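Local coordinates for protein triabin (Triatoma pallidipennis, PDB 1AVG) that inhibits host thrombin by forming a non-covalent one-to-one complex, suppressing thrombin-induced platelet aggregation and fibrin formation, at residues E18-N22 with G23-L27. Residues are numbered along the deposited sequence; the frame is centred on the assembly and turned at random.
Sequences EEFFN and GTWYL
Phe20, at the end of helix 17-20, lays its ring against the indole of Trp25, which sits on the strand that follows a short turn. The two form an offset stack: the Phe20 ring and the five-membered ring of Trp25 have centroids 4.1 Å apart and planes inclined by 14°. Trp25 NE1 stands over the centre of the phenyl ring, whereas Phe20 CE2 lies nearer the rim of the indole, 3.5 Å from Trp25 CE2; Phe20 CD2 comes equally close, 3.5 Å, to Trp25 CZ2 of the benzo ring. Phe20's first torsion (chi1 -180°) sets CG opposite the amide nitrogen and places the ring beside its own carbonyl group, so one residue offers the indole both a ring face and an acceptor. Trp25 NE1 donates to Phe20 O over 3.0 Å, almost straight at 171°. The oxygen lies in the indole plane, and the donor is tilted from the carbonyl plane. Phe21 centres an inverse gamma turn, with a weak bond from Asn22 N to the same Phe20 O (2.7 Å). Phe98 meets the Phe20 ring edge-to-face, and Arg129 makes a cation-pi contact with Trp25 while hydrogen-bonding Asn22 O and Thr24 O. Gly23-Thr24-Trp25 matches the lipocalin Gly-X-Trp motif, in which the first-strand tryptophan packs against an arginine from the end of the last strand, consistent with a member of the calycin superfamily. The indole N-H, on a buried residue, is thus satisfied by the helix-end carbonyl, and bond and stack would together hold the indole's rotation.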
# COMPACT_ATOMS: atom_id res chain seq x y z
N GLU C 18 16.24 -21.05 -9.95
CA GLU C 18 15.93 -21.48 -11.31
C GLU C 18 14.54 -21.09 -11.82
O GLU C 18 14.27 -21.22 -13.01
CB GLU C 18 16.19 -22.97 -11.50
CG GLU C 18 16.61 -23.33 -12.94
CD GLU C 18 17.76 -22.46 -13.47
OE1 GLU C 18 18.73 -22.18 -12.73
OE2 GLU C 18 17.69 -22.04 -14.65
N GLU C 19 13.66 -20.66 -10.93
CA GLU C 19 12.33 -20.23 -11.37
C GLU C 19 12.51 -18.79 -11.83
O GLU C 19 11.78 -18.30 -12.69
CB GLU C 19 11.31 -20.30 -10.23
CG GLU C 19 10.65 -21.67 -10.06
CD GLU C 19 9.44 -21.63 -9.13
OE1 GLU C 19 9.63 -21.48 -7.91
OE2 GLU C 19 8.31 -21.75 -9.64
N PHE C 20 13.50 -18.12 -11.24
CA PHE C 20 13.77 -16.75 -11.62
C PHE C 20 14.66 -16.69 -12.85
O PHE C 20 14.32 -16.01 -13.81
CB PHE C 20 14.43 -15.97 -10.49
CG PHE C 20 14.71 -14.54 -10.86
CD1 PHE C 20 15.85 -14.21 -11.60
CD2 PHE C 20 13.80 -13.54 -10.55
CE1 PHE C 20 16.07 -12.91 -12.02
CE2 PHE C 20 14.01 -12.24 -10.98
CZ PHE C 20 15.15 -11.92 -11.72
N PHE C 21 15.83 -17.31 -12.78
CA PHE C 21 16.75 -17.30 -13.91
C PHE C 21 16.28 -18.23 -15.01
O PHE C 21 16.89 -19.26 -15.30
CB PHE C 21 18.17 -17.62 -13.47
CG PHE C 21 18.74 -16.60 -12.55
CD1 PHE C 21 19.03 -15.32 -13.02
CD2 PHE C 21 18.94 -16.89 -11.21
CE1 PHE C 21 19.52 -14.35 -12.15
CE2 PHE C 21 19.42 -15.92 -10.34
CZ PHE C 21 19.71 -14.65 -10.81
N ASN C 22 15.19 -17.81 -15.62
CA ASN C 22 14.56 -18.53 -16.70
C ASN C 22 13.60 -17.53 -17.33
O ASN C 22 12.85 -16.86 -16.62
CB ASN C 22 13.78 -19.72 -16.14
CG ASN C 22 13.01 -20.48 -17.21
OD1 ASN C 22 13.51 -20.69 -18.32
ND2 ASN C 22 11.80 -20.91 -16.87
N GLY C 23 13.69 -17.37 -18.64
CA GLY C 23 12.80 -16.44 -19.32
C GLY C 23 13.30 -15.01 -19.48
O GLY C 23 14.50 -14.74 -19.49
N THR C 24 12.35 -14.10 -19.61
CA THR C 24 12.64 -12.69 -19.79
C THR C 24 11.97 -11.82 -18.73
O THR C 24 10.80 -12.03 -18.39
CB THR C 24 12.18 -12.21 -21.20
OG1 THR C 24 12.75 -13.06 -22.21
CG2 THR C 24 12.59 -10.77 -21.45
N TRP C 25 12.73 -10.87 -18.21
CA TRP C 25 12.25 -9.92 -17.21
C TRP C 25 12.57 -8.56 -17.80
O TRP C 25 13.61 -8.38 -18.42
CB TRP C 25 13.02 -10.06 -15.90
CG TRP C 25 12.74 -11.32 -15.13
CD1 TRP C 25 13.51 -12.45 -15.10
CD2 TRP C 25 11.66 -11.54 -14.21
NE1 TRP C 25 12.99 -13.35 -14.20
CE2 TRP C 25 11.86 -12.82 -13.64
CE3 TRP C 25 10.56 -10.78 -13.79
CZ2 TRP C 25 10.99 -13.34 -12.67
CZ3 TRP C 25 9.70 -11.31 -12.84
CH2 TRP C 25 9.92 -12.57 -12.29
N TYR C 26 11.65 -7.62 -17.63
CA TYR C 26 11.84 -6.26 -18.12
C TYR C 26 12.03 -5.38 -16.89
O TYR C 26 11.33 -5.53 -15.91
CB TYR C 26 10.63 -5.82 -18.92
CG TYR C 26 10.50 -6.51 -20.25
CD1 TYR C 26 9.84 -7.73 -20.37
CD2 TYR C 26 11.02 -5.93 -21.41
CE1 TYR C 26 9.70 -8.36 -21.60
CE2 TYR C 26 10.89 -6.54 -22.64
CZ TYR C 26 10.23 -7.75 -22.74
OH TYR C 26 10.06 -8.32 -23.98
N LEU C 27 12.99 -4.47 -16.96
CA LEU C 27 13.29 -3.61 -15.83
C LEU C 27 13.45 -2.14 -16.26
O LEU C 27 14.40 -1.79 -16.95
CB LEU C 27 14.56 -4.14 -15.16
CG LEU C 27 15.47 -3.28 -14.28
CD1 LEU C 27 14.75 -2.77 -13.06
CD2 LEU C 27 16.64 -4.13 -13.88